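Local coordinates for protein glutathione S-transferase domain (PDB 4HZ2) that binds glutathione and probably works as a glutathione transferase, joining the thiol of the tripeptide to electrophilic substrates, at residues S31-K36 / L181-Y186; D159-L165 / W200-W206; A67-I71 / A84-S88. One frame throughout, in Å; residues are numbered along the deposited sequence. Where two conformers were deposited one is given.

In the fold
From the N terminus, the chain passes through 31-36 at the start of helix 32-43, then closes a short loop at contact 3, where 84-88 comes to lie beside 67-71, running roughly the same way. That loop lies entirely within the far longer one that contact 1 closes when helix 178-187 returns to 31-36. Contact 2 opens at 159-165, before contact 1 is complete, and closes at 200-206, so the two cross. Contact 1 joins the N-terminal domain to the helical domain, contact 2 ties helices 144-165 and 201-211 within the latter, and contact 3 belongs to the former. Contacts 1 and 3 both touch glutathione; W206 of contact 2 packs on F184 of contact 1.

Contact 1: S31-K36 / L181-Y186; sequences SGNCWK and LALFAY. With GSH (glutathione), chain F.
Y186 lays its ring against the first turn of helix 32-43, with G32 CA over one face, 3.6 Å from the ring centroid in a CH-pi contact. Having no side chain, G32 lets the ring come this close. At the far end of the ring, Y186 OH accepts a hydrogen bond from N33 N at 3.0 Å (149° at the hydrogen). The N33 amide stands nearly upright to the ring, planes 76° apart, with CG at the ring edge. Its OD1 takes K36 NZ at 2.9 Å, while ND2 turns to E124; K36 NZ also makes a salt bridge to E119.

This is the seam between the N-terminal domain and the helical domain of the glutathione transferase fold, and it borders the thiol end of the bound glutathione. S31 is the N-cap of helix 32-43: its OG accepts from C34 N at 3.1 Å and lies 3.3 Å from GSH SG2.

Farther along, W35 is swung across to helix 178-187 with CG anti to the backbone N (chi1 173°). Its six-membered ring meets L181 O at the edge, 3.4 Å from CZ3, while A185 CB touches CE3. F184 approaches the same ring obliquely, CD2 3.5 Å from W35 CH2. The indole NE1 is bonded to N217 O.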
loop_
_atom_site.group_PDB
_atom_site.type_symbol
_atom_site.label_atom_id
_atom_site.label_comp_id
_atom_site.label_asym_id
_atom_site.label_seq_id
_atom_site.Cartn_x
_atom_site.Cartn_y
_atom_site.Cartn_z
ATOM N N SER B 31 9.463 -9.544 -12.582
ATOM C CA SER B 31 8.601 -8.829 -11.626
ATOM C C SER B 31 9.248 -7.566 -11.070
ATOM O O SER B 31 10.378 -7.583 -10.553
ATOM C CB SER B 31 8.281 -9.743 -10.441
ATOM O OG SER B 31 7.724 -9.007 -9.345
ATOM N N GLY B 32 8.531 -6.444 -11.194
ATOM C CA GLY B 32 8.987 -5.173 -10.643
ATOM C C GLY B 32 9.043 -5.210 -9.132
ATOM O O GLY B 32 9.948 -4.615 -8.530
ATOM N N ASN B 33 8.069 -5.869 -8.503
ATOM C CA ASN B 33 8.089 -5.954 -7.022
ATOM C C ASN B 33 9.310 -6.729 -6.537
ATOM O O ASN B 33 9.919 -6.356 -5.527
ATOM C CB ASN B 33 6.791 -6.539 -6.461
ATOM C CG ASN B 33 5.615 -5.586 -6.636
ATOM O OD1 ASN B 33 5.746 -4.377 -6.401
ATOM N ND2 ASN B 33 4.466 -6.113 -7.080
ATOM N N CYS B 34 9.689 -7.770 -7.274
ATOM C CA CYS B 34 10.871 -8.555 -6.919
ATOM C C CYS B 34 12.143 -7.769 -7.221
ATOM O O CYS B 34 13.103 -7.833 -6.448
ATOM C CB CYS B 34 10.842 -9.890 -7.670
ATOM S SG CYS B 34 9.432 -10.911 -7.101
ATOM N N TRP B 35 12.138 -7.001 -8.317
ATOM C CA TRP B 35 13.242 -6.104 -8.614
ATOM C C TRP B 35 13.528 -5.152 -7.422
ATOM O O TRP B 35 14.703 -4.862 -7.128
ATOM C CB TRP B 35 12.983 -5.321 -9.924
ATOM C CG TRP B 35 13.977 -4.253 -10.218
ATOM C CD1 TRP B 35 15.101 -4.350 -11.015
ATOM C CD2 TRP B 35 13.942 -2.899 -9.737
ATOM N NE1 TRP B 35 15.771 -3.142 -11.035
ATOM C CE2 TRP B 35 15.073 -2.235 -10.269
ATOM C CE3 TRP B 35 13.073 -2.188 -8.891
ATOM C CZ2 TRP B 35 15.349 -0.892 -9.993
ATOM C CZ3 TRP B 35 13.350 -0.848 -8.617
ATOM C CH2 TRP B 35 14.477 -0.216 -9.171
ATOM N N LYS B 36 12.475 -4.637 -6.762
ATOM C CA LYS B 36 12.676 -3.714 -5.627
ATOM C C LYS B 36 13.577 -4.373 -4.587
ATOM O O LYS B 36 14.496 -3.739 -4.051
ATOM C CB LYS B 36 11.366 -3.338 -4.924
ATOM C CG LYS B 36 10.399 -2.519 -5.797
ATOM C CD LYS B 36 9.020 -2.481 -5.160
ATOM C CE LYS B 36 7.950 -1.807 -5.995
ATOM N NZ LYS B 36 6.627 -1.887 -5.302
ATOM N N LEU B 181 12.894 4.472 -6.017
ATOM C CA LEU B 181 13.028 3.056 -6.372
ATOM C C LEU B 181 11.652 2.375 -6.513
ATOM O O LEU B 181 11.419 1.660 -7.493
ATOM C CB LEU B 181 13.883 2.295 -5.338
ATOM C CG LEU B 181 15.339 2.734 -5.140
ATOM C CD1 LEU B 181 16.090 1.819 -4.156
ATOM C CD2 LEU B 181 16.062 2.776 -6.490
ATOM N N ALA B 182 10.756 2.614 -5.545
ATOM C CA ALA B 182 9.466 1.950 -5.542
ATOM C C ALA B 182 8.662 2.268 -6.805
ATOM O O ALA B 182 8.017 1.383 -7.359
ATOM C CB ALA B 182 8.639 2.277 -4.298
ATOM N N LEU B 183 8.693 3.529 -7.250
ATOM C CA LEU B 183 7.917 3.923 -8.440
ATOM C C LEU B 183 8.680 3.657 -9.741
ATOM O O LEU B 183 8.065 3.524 -10.815
ATOM C CB LEU B 183 7.426 5.375 -8.331
ATOM C CG LEU B 183 6.207 5.461 -7.377
ATOM C CD1 LEU B 183 6.110 6.790 -6.648
ATOM C CD2 LEU B 183 4.894 5.108 -8.070
ATOM N N PHE B 184 10.006 3.544 -9.650
ATOM C CA PHE B 184 10.808 3.231 -10.827
ATOM C C PHE B 184 10.578 1.782 -11.268
ATOM O O PHE B 184 10.578 1.475 -12.469
ATOM C CB PHE B 184 12.278 3.493 -10.543
ATOM C CG PHE B 184 13.201 3.219 -11.700
ATOM C CD1 PHE B 184 13.542 4.238 -12.586
ATOM C CD2 PHE B 184 13.767 1.935 -11.890
ATOM C CE1 PHE B 184 14.436 4.006 -13.614
ATOM C CE2 PHE B 184 14.659 1.708 -12.924
ATOM C CZ PHE B 184 14.979 2.743 -13.796
ATOM N N ALA B 185 10.362 0.898 -10.285
ATOM C CA ALA B 185 10.281 -0.547 -10.517
ATOM C C ALA B 185 9.435 -0.885 -11.745
ATOM O O ALA B 185 9.890 -1.595 -12.635
ATOM C CB ALA B 185 9.738 -1.244 -9.261
ATOM N N TYR B 186 8.189 -0.411 -11.779
ATOM C CA TYR B 186 7.346 -0.640 -12.957
ATOM C C TYR B 186 7.342 0.505 -13.956
ATOM O O TYR B 186 7.148 0.276 -15.151
ATOM C CB TYR B 186 5.909 -0.986 -12.540
ATOM C CG TYR B 186 5.840 -2.358 -11.912
ATOM C CD1 TYR B 186 5.846 -3.512 -12.698
ATOM C CD2 TYR B 186 5.784 -2.497 -10.536
ATOM C CE1 TYR B 186 5.758 -4.776 -12.129
ATOM C CE2 TYR B 186 5.713 -3.752 -9.958
ATOM C CZ TYR B 186 5.710 -4.881 -10.762
ATOM O OH TYR B 186 5.642 -6.131 -10.182
HETATM N N1 GSH F . 1.882 -5.931 -2.002
HETATM C CA1 GSH F . 2.787 -6.976 -2.598
HETATM C C1 GSH F . 4.209 -6.473 -2.705
HETATM O O11 GSH F . 5.155 -7.259 -2.418
HETATM O O12 GSH F . 4.408 -5.277 -3.099
HETATM C CB1 GSH F . 2.313 -7.418 -3.979
HETATM C CG1 GSH F . 3.267 -8.472 -4.502
HETATM C CD1 GSH F . 2.677 -9.258 -5.651
HETATM O OE1 GSH F . 1.623 -8.896 -6.180
HETATM N N2 GSH F . 3.387 -10.333 -6.041
HETATM C CA2 GSH F . 2.969 -11.151 -7.180
HETATM C C2 GSH F . 2.616 -12.546 -6.735
HETATM O O2 GSH F . 3.313 -13.134 -5.882
HETATM C CB2 GSH F . 4.030 -11.049 -8.312
HETATM S SG2 GSH F . 4.531 -9.338 -8.805
HETATM N N3 GSH F . 1.535 -13.116 -7.281
HETATM C CA3 GSH F . 0.594 -13.912 -6.497
HETATM C C3 GSH F . 0.549 -15.384 -6.848
HETATM O O31 GSH F . -0.126 -16.151 -6.119
HETATM O O32 GSH F . 1.182 -15.784 -7.850
#

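Contact 2: D159-L165 / W200-W206; sequences DVMEQHL and WPAVLAW
Two indoles of 200-206 meet helix 159-165 in different ways. W200 offers its edge: D159 OD1 lies near the ring plane and accepts from W200 NE1 at 2.9 Å, on the anti side and well out of the carboxylate plane, and E162 CB sits at the edge as well. W206 offers a face, over which L165 CD1 is placed in a CH-pi contact, 3.8 Å from the centroid of the five-membered ring. L165 CD2 reaches W206 CD1, V203 O lies at the edge, and M161 CE comes in obliquely, 3.6 Å from W206 CZ3. The polar corner of W206 is held elsewhere, NE1 bonding to D180.

Both segments belong to the all-helical C-terminal domain of the glutathione transferase fold; the axes of the short helical segments 159-165 and 201-206 run 76° apart. Beside W200 stands E162, whose carboxylate faces the first turn of helix 201-211. CG is anti to the backbone N, and a bend at chi2 (81°) then brings the carboxylate round to the helix start. OE2 accepts from A202 N at 3.0 Å and OE1 from V203 N at 3.0 Å, both on the syn side, though somewhat out of the carboxylate plane. Two amides at a helix N terminus probably favour the ionised carboxylate. Replacing the glutamate with an alanine would probably leave the A202 and V203 amides without these acceptors and open a gap beside W200 and P201.

Deeper between the helices the packing is apolar, with M161 CB against V203 CG2 and L165 CB against A202 CB. Where helix 144-165 ends, a water donates to L165 O at 3.0 Å and to A202 O at 2.8 Å.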
loop_
_atom_site.group_PDB
_atom_site.type_symbol
_atom_site.label_atom_id
_atom_site.label_comp_id
_atom_site.label_asym_id
_atom_site.label_seq_id
_atom_site.Cartn_x
_atom_site.Cartn_y
_atom_site.Cartn_z
ATOM N N ASP B 159 0.037 11.031 -14.236
ATOM C CA ASP B 159 -0.224 12.478 -14.172
ATOM C C ASP B 159 0.223 13.058 -12.810
ATOM O O ASP B 159 0.757 14.172 -12.737
ATOM C CB ASP B 159 -1.716 12.791 -14.356
ATOM C CG ASP B 159 -2.206 12.587 -15.766
ATOM O OD1 ASP B 159 -1.384 12.631 -16.718
ATOM O OD2 ASP B 159 -3.455 12.454 -15.914
ATOM N N VAL B 160 0.012 12.290 -11.736
ATOM C CA VAL B 160 0.396 12.725 -10.388
ATOM C C VAL B 160 1.937 12.829 -10.345
ATOM O O VAL B 160 2.516 13.799 -9.866
ATOM C CB VAL B 160 -0.105 11.743 -9.293
ATOM C CG1 VAL B 160 0.573 12.021 -7.953
ATOM C CG2 VAL B 160 -1.618 11.817 -9.128
ATOM N N MET B 161 2.601 11.812 -10.870
ATOM C CA MET B 161 4.069 11.802 -10.867
ATOM C C MET B 161 4.593 12.961 -11.708
ATOM O O MET B 161 5.527 13.635 -11.325
ATOM C CB MET B 161 4.566 10.465 -11.409
ATOM C CG MET B 161 4.229 9.328 -10.460
ATOM S SD MET B 161 4.770 7.760 -11.165
ATOM C CE MET B 161 6.565 8.015 -11.194
ATOM N N GLU B 162 3.976 13.182 -12.859
ATOM C CA GLU B 162 4.390 14.269 -13.769
ATOM C C GLU B 162 4.284 15.632 -13.097
ATOM O O GLU B 162 5.184 16.479 -13.232
ATOM C CB GLU B 162 3.570 14.227 -15.068
ATOM C CG GLU B 162 3.860 15.379 -16.046
ATOM C CD GLU B 162 5.123 15.093 -16.848
ATOM O OE1 GLU B 162 5.657 13.964 -16.728
ATOM O OE2 GLU B 162 5.590 15.963 -17.604
ATOM N N GLN B 163 3.192 15.847 -12.375
ATOM C CA GLN B 163 2.929 17.129 -11.727
ATOM C C GLN B 163 4.052 17.416 -10.714
ATOM O O GLN B 163 4.538 18.540 -10.581
ATOM C CB GLN B 163 1.568 17.044 -11.011
ATOM C CG GLN B 163 0.956 18.346 -10.544
ATOM C CD GLN B 163 1.564 18.836 -9.240
ATOM O OE1 GLN B 163 2.022 18.051 -8.400
ATOM N NE2 GLN B 163 1.576 20.141 -9.067
ATOM N N HIS B 164 4.482 16.379 -9.993
ATOM C CA HIS B 164 5.502 16.580 -8.997
ATOM C C HIS B 164 6.878 16.750 -9.669
ATOM O O HIS B 164 7.645 17.651 -9.329
ATOM C CB HIS B 164 5.565 15.373 -8.045
ATOM C CG HIS B 164 6.706 15.463 -7.079
ATOM N ND1 HIS B 164 6.566 15.972 -5.799
ATOM C CD2 HIS B 164 8.026 15.179 -7.233
ATOM C CE1 HIS B 164 7.749 15.982 -5.203
ATOM N NE2 HIS B 164 8.653 15.528 -6.059
ATOM N N LEU B 165 7.195 15.861 -10.611
ATOM C CA LEU B 165 8.541 15.797 -11.193
ATOM C C LEU B 165 8.828 16.925 -12.201
ATOM O O LEU B 165 9.968 17.136 -12.620
ATOM C CB LEU B 165 8.747 14.436 -11.860
ATOM C CG LEU B 165 8.909 13.301 -10.800
ATOM C CD1 LEU B 165 8.707 11.912 -11.401
ATOM C CD2 LEU B 165 10.243 13.326 -10.043
ATOM N N TRP B 200 4.650 11.928 -20.875
ATOM C CA TRP B 200 4.896 12.403 -19.510
ATOM C C TRP B 200 6.375 12.753 -19.410
ATOM O O TRP B 200 7.157 12.025 -18.789
ATOM C CB TRP B 200 4.547 11.316 -18.465
ATOM C CG TRP B 200 3.047 11.038 -18.386
ATOM C CD1 TRP B 200 2.143 11.685 -17.596
ATOM C CD2 TRP B 200 2.300 10.058 -19.135
ATOM N NE1 TRP B 200 0.870 11.177 -17.802
ATOM C CE2 TRP B 200 0.941 10.169 -18.732
ATOM C CE3 TRP B 200 2.643 9.093 -20.101
ATOM C CZ2 TRP B 200 -0.081 9.356 -19.269
ATOM C CZ3 TRP B 200 1.623 8.266 -20.624
ATOM C CH2 TRP B 200 0.273 8.411 -20.200
ATOM N N PRO B 201 6.770 13.868 -20.020
ATOM C CA PRO B 201 8.185 14.127 -20.214
ATOM C C PRO B 201 8.967 14.293 -18.921
ATOM O O PRO B 201 10.157 13.978 -18.903
ATOM C CB PRO B 201 8.210 15.423 -21.066
ATOM C CG PRO B 201 6.831 15.993 -20.970
ATOM C CD PRO B 201 5.906 14.832 -20.727
ATOM N N ALA B 202 8.346 14.840 -17.873
ATOM C CA ALA B 202 9.033 14.969 -16.575
ATOM C C ALA B 202 9.234 13.579 -15.965
ATOM O O ALA B 202 10.270 13.312 -15.349
ATOM C CB ALA B 202 8.287 15.885 -15.610
ATOM N N VAL B 203 8.253 12.696 -16.117
ATOM C CA VAL B 203 8.436 11.301 -15.682
ATOM C C VAL B 203 9.549 10.628 -16.492
ATOM O O VAL B 203 10.395 9.927 -15.928
ATOM C CB VAL B 203 7.131 10.478 -15.760
ATOM C CG1 VAL B 203 7.389 9.047 -15.317
ATOM C CG2 VAL B 203 6.059 11.140 -14.887
ATOM N N LEU B 204 9.578 10.854 -17.804
ATOM C CA LEU B 204 10.604 10.234 -18.658
ATOM C C LEU B 204 11.987 10.693 -18.206
ATOM O O LEU B 204 12.925 9.880 -18.089
ATOM C CB LEU B 204 10.381 10.559 -20.135
ATOM C CG LEU B 204 11.378 10.013 -21.157
ATOM C CD1 LEU B 204 11.447 8.502 -21.033
ATOM C CD2 LEU B 204 10.994 10.435 -22.581
ATOM N N ALA B 205 12.109 11.990 -17.908
ATOM C CA ALA B 205 13.390 12.568 -17.506
ATOM C C ALA B 205 13.821 11.988 -16.160
ATOM O O ALA B 205 15.028 11.758 -15.904
ATOM C CB ALA B 205 13.312 14.091 -17.474
ATOM N N TRP B 206 12.845 11.729 -15.300
ATOM C CA TRP B 206 13.128 11.165 -13.982
ATOM C C TRP B 206 13.550 9.700 -14.149
ATOM O O TRP B 206 14.533 9.256 -13.521
ATOM C CB TRP B 206 11.891 11.304 -13.080
ATOM C CG TRP B 206 11.875 10.445 -11.888
ATOM C CD1 TRP B 206 12.450 10.711 -10.676
ATOM C CD2 TRP B 206 11.185 9.200 -11.762
ATOM N NE1 TRP B 206 12.188 9.656 -9.793
ATOM C CE2 TRP B 206 11.408 8.723 -10.438
ATOM C CE3 TRP B 206 10.416 8.427 -12.641
ATOM C CZ2 TRP B 206 10.873 7.498 -9.976
ATOM C CZ3 TRP B 206 9.876 7.203 -12.186
ATOM C CH2 TRP B 206 10.107 6.751 -10.862
HETATM O O HOH W 1 11.834 15.200 -14.000
#

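Contact 3: A67-I71 / A84-S88; sequences ALNAI and ALRES. With GSH (glutathione), chain F.
The strand-to-helix turn at E87 and S88, which holds the gamma-glutamyl end of glutathione in this thioredoxin-like domain, lies beside 67-71, and I71 CD1 packs against the E87 carboxylate. E87 has a positive phi, familiar at this place in glutathione transferases. E87 OE1 accepts from GSH N1 at 2.6 Å. S88 holds the ligand carboxylate twice, N bonding to GSH O11 and OG to GSH O12, both at 2.8 Å.

One residue before this turn, R86 meets N69 at about a right angle, guanidinium and amide planes 79° apart. R86 CG sits between the backbone N and the carbonyl carbon (chi1 53°), and the chain then runs extended to NE, which carries NH1 to N69. R86 NH1 points almost straight at N69 OD1, 3.2 Å away in the guanidinium plane, with 170° at the hydrogen. On the opposite face of the amide, I71 N bonds to the same OD1 at 3.2 Å from above the carbonyl plane, making an Asx turn. Two donors on OD1, with ND2 bonded to K73 O, probably hold the amide in one rotation. A water links N69 ND2 to E87 OE2, connecting the Asx turn to a ligand-binding side chain. At the A84 end of the strand, A84 CB touches L68 O and the L68 side chain, and a second water joins L68 O to A84 O.

R86 is shared with the second subunit: its NE forms a salt bridge to E114 of that chain, and its guanidinium a cation-pi contact with W115 there. Within the chain, 84-86 is an outermost strand, bonded through L85 to V77 in strand 76-78; the last turn of helix 63-68 and the loop after it lie beside it, and helix 88-96 begins at S88.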
loop_
_atom_site.group_PDB
_atom_site.type_symbol
_atom_site.label_atom_id
_atom_site.label_comp_id
_atom_site.label_asym_id
_atom_site.label_seq_id
_atom_site.Cartn_x
_atom_site.Cartn_y
_atom_site.Cartn_z
ATOM N N ALA B 67 4.073 -21.202 4.296
ATOM C CA ALA B 67 4.737 -21.229 5.604
ATOM C C ALA B 67 5.689 -20.036 5.754
ATOM O O ALA B 67 5.862 -19.518 6.864
ATOM C CB ALA B 67 5.461 -22.563 5.835
ATOM N N LEU B 68 6.296 -19.594 4.646
ATOM C CA LEU B 68 7.135 -18.377 4.662
ATOM C C LEU B 68 6.286 -17.094 4.659
ATOM O O LEU B 68 6.589 -16.116 5.367
ATOM C CB LEU B 68 8.112 -18.351 3.471
ATOM C CG LEU B 68 9.128 -19.494 3.419
ATOM C CD1 LEU B 68 9.912 -19.473 2.114
ATOM C CD2 LEU B 68 10.058 -19.420 4.628
ATOM N N ASN B 69 5.238 -17.084 3.845
ATOM C CA ASN B 69 4.413 -15.890 3.706
ATOM C C ASN B 69 2.958 -16.314 3.490
ATOM O O ASN B 69 2.600 -16.778 2.404
ATOM C CB ASN B 69 4.918 -15.019 2.546
ATOM C CG ASN B 69 4.049 -13.785 2.344
ATOM O OD1 ASN B 69 3.290 -13.417 3.248
ATOM N ND2 ASN B 69 4.130 -13.160 1.163
ATOM N N ALA B 70 2.124 -16.177 4.532
ATOM C CA ALA B 70 0.720 -16.597 4.462
ATOM C C ALA B 70 -0.060 -15.863 3.359
ATOM O O ALA B 70 -1.064 -16.370 2.867
ATOM C CB ALA B 70 0.027 -16.432 5.822
ATOM N N ILE B 71 0.405 -14.675 2.980
ATOM C CA ILE B 71 -0.214 -13.897 1.905
ATOM C C ILE B 71 -0.040 -14.608 0.542
ATOM O O ILE B 71 -0.831 -14.416 -0.388
ATOM C CB ILE B 71 0.347 -12.438 1.866
ATOM C CG1 ILE B 71 0.143 -11.737 3.225
ATOM C CG2 ILE B 71 -0.358 -11.605 0.808
ATOM C CD1 ILE B 71 0.940 -10.454 3.450
ATOM N N ALA B 84 11.669 -14.564 7.673
ATOM C CA ALA B 84 11.095 -14.297 6.357
ATOM C C ALA B 84 10.441 -12.922 6.314
ATOM O O ALA B 84 9.526 -12.639 7.083
ATOM C CB ALA B 84 10.080 -15.368 5.988
ATOM N N LEU B 85 10.928 -12.090 5.397
ATOM C CA LEU B 85 10.427 -10.739 5.195
ATOM C C LEU B 85 9.593 -10.726 3.914
ATOM O O LEU B 85 9.941 -11.356 2.921
ATOM C CB LEU B 85 11.597 -9.748 5.077
ATOM C CG LEU B 85 12.567 -9.673 6.281
ATOM C CD1 LEU B 85 13.677 -8.660 6.021
ATOM C CD2 LEU B 85 11.856 -9.353 7.596
ATOM N N ARG B 86 8.480 -10.007 3.939
ATOM C CA ARG B 86 7.578 -9.961 2.796
ATOM C C ARG B 86 7.130 -8.525 2.538
ATOM O O ARG B 86 7.454 -7.610 3.335
ATOM C CB ARG B 86 6.358 -10.784 3.119
ATOM C CG ARG B 86 5.763 -10.334 4.440
ATOM C CD ARG B 86 4.500 -11.064 4.780
ATOM N NE ARG B 86 3.989 -10.675 6.098
ATOM C CZ ARG B 86 2.927 -11.242 6.664
ATOM N NH1 ARG B 86 2.281 -12.191 5.997
ATOM N NH2 ARG B 86 2.498 -10.847 7.872
ATOM N N GLU B 87 6.379 -8.329 1.439
ATOM C CA GLU B 87 5.904 -6.998 0.997
ATOM C C GLU B 87 7.056 -6.148 0.474
ATOM O O GLU B 87 7.869 -5.610 1.239
ATOM C CB GLU B 87 5.103 -6.242 2.078
ATOM C CG GLU B 87 3.764 -6.891 2.379
ATOM C CD GLU B 87 2.858 -6.858 1.157
ATOM O OE1 GLU B 87 2.894 -5.822 0.424
ATOM O OE2 GLU B 87 2.117 -7.840 0.926
ATOM N N SER B 88 7.114 -5.989 -0.838
ATOM C CA SER B 88 8.262 -5.328 -1.448
ATOM C C SER B 88 8.572 -3.963 -0.845
ATOM O O SER B 88 9.736 -3.613 -0.715
ATOM C CB SER B 88 8.120 -5.245 -2.978
ATOM O OG SER B 88 7.023 -4.428 -3.332
HETATM N N1 GSH F . 1.882 -5.931 -2.002
HETATM C CA1 GSH F . 2.787 -6.976 -2.598
HETATM C C1 GSH F . 4.209 -6.473 -2.705
HETATM O O11 GSH F . 5.155 -7.259 -2.418
HETATM O O12 GSH F . 4.408 -5.277 -3.099
HETATM C CB1 GSH F . 2.313 -7.418 -3.979
HETATM C CG1 GSH F . 3.267 -8.472 -4.502
HETATM C CD1 GSH F . 2.677 -9.258 -5.651
HETATM O OE1 GSH F . 1.623 -8.896 -6.180
HETATM N N2 GSH F . 3.387 -10.333 -6.041
HETATM C CA2 GSH F . 2.969 -11.151 -7.180
HETATM C C2 GSH F . 2.616 -12.546 -6.735
HETATM O O2 GSH F . 3.313 -13.134 -5.882
HETATM C CB2 GSH F . 4.030 -11.049 -8.312
HETATM S SG2 GSH F . 4.531 -9.338 -8.805
HETATM N N3 GSH F . 1.535 -13.116 -7.281
HETATM C CA3 GSH F . 0.594 -13.912 -6.497
HETATM C C3 GSH F . 0.549 -15.384 -6.848
HETATM O O31 GSH F . -0.126 -16.151 -6.119
HETATM O O32 GSH F . 1.182 -15.784 -7.850
HETATM O O HOH W 2 6.849 -13.432 5.784
HETATM O O HOH W 3 3.406 -10.400 0.704
#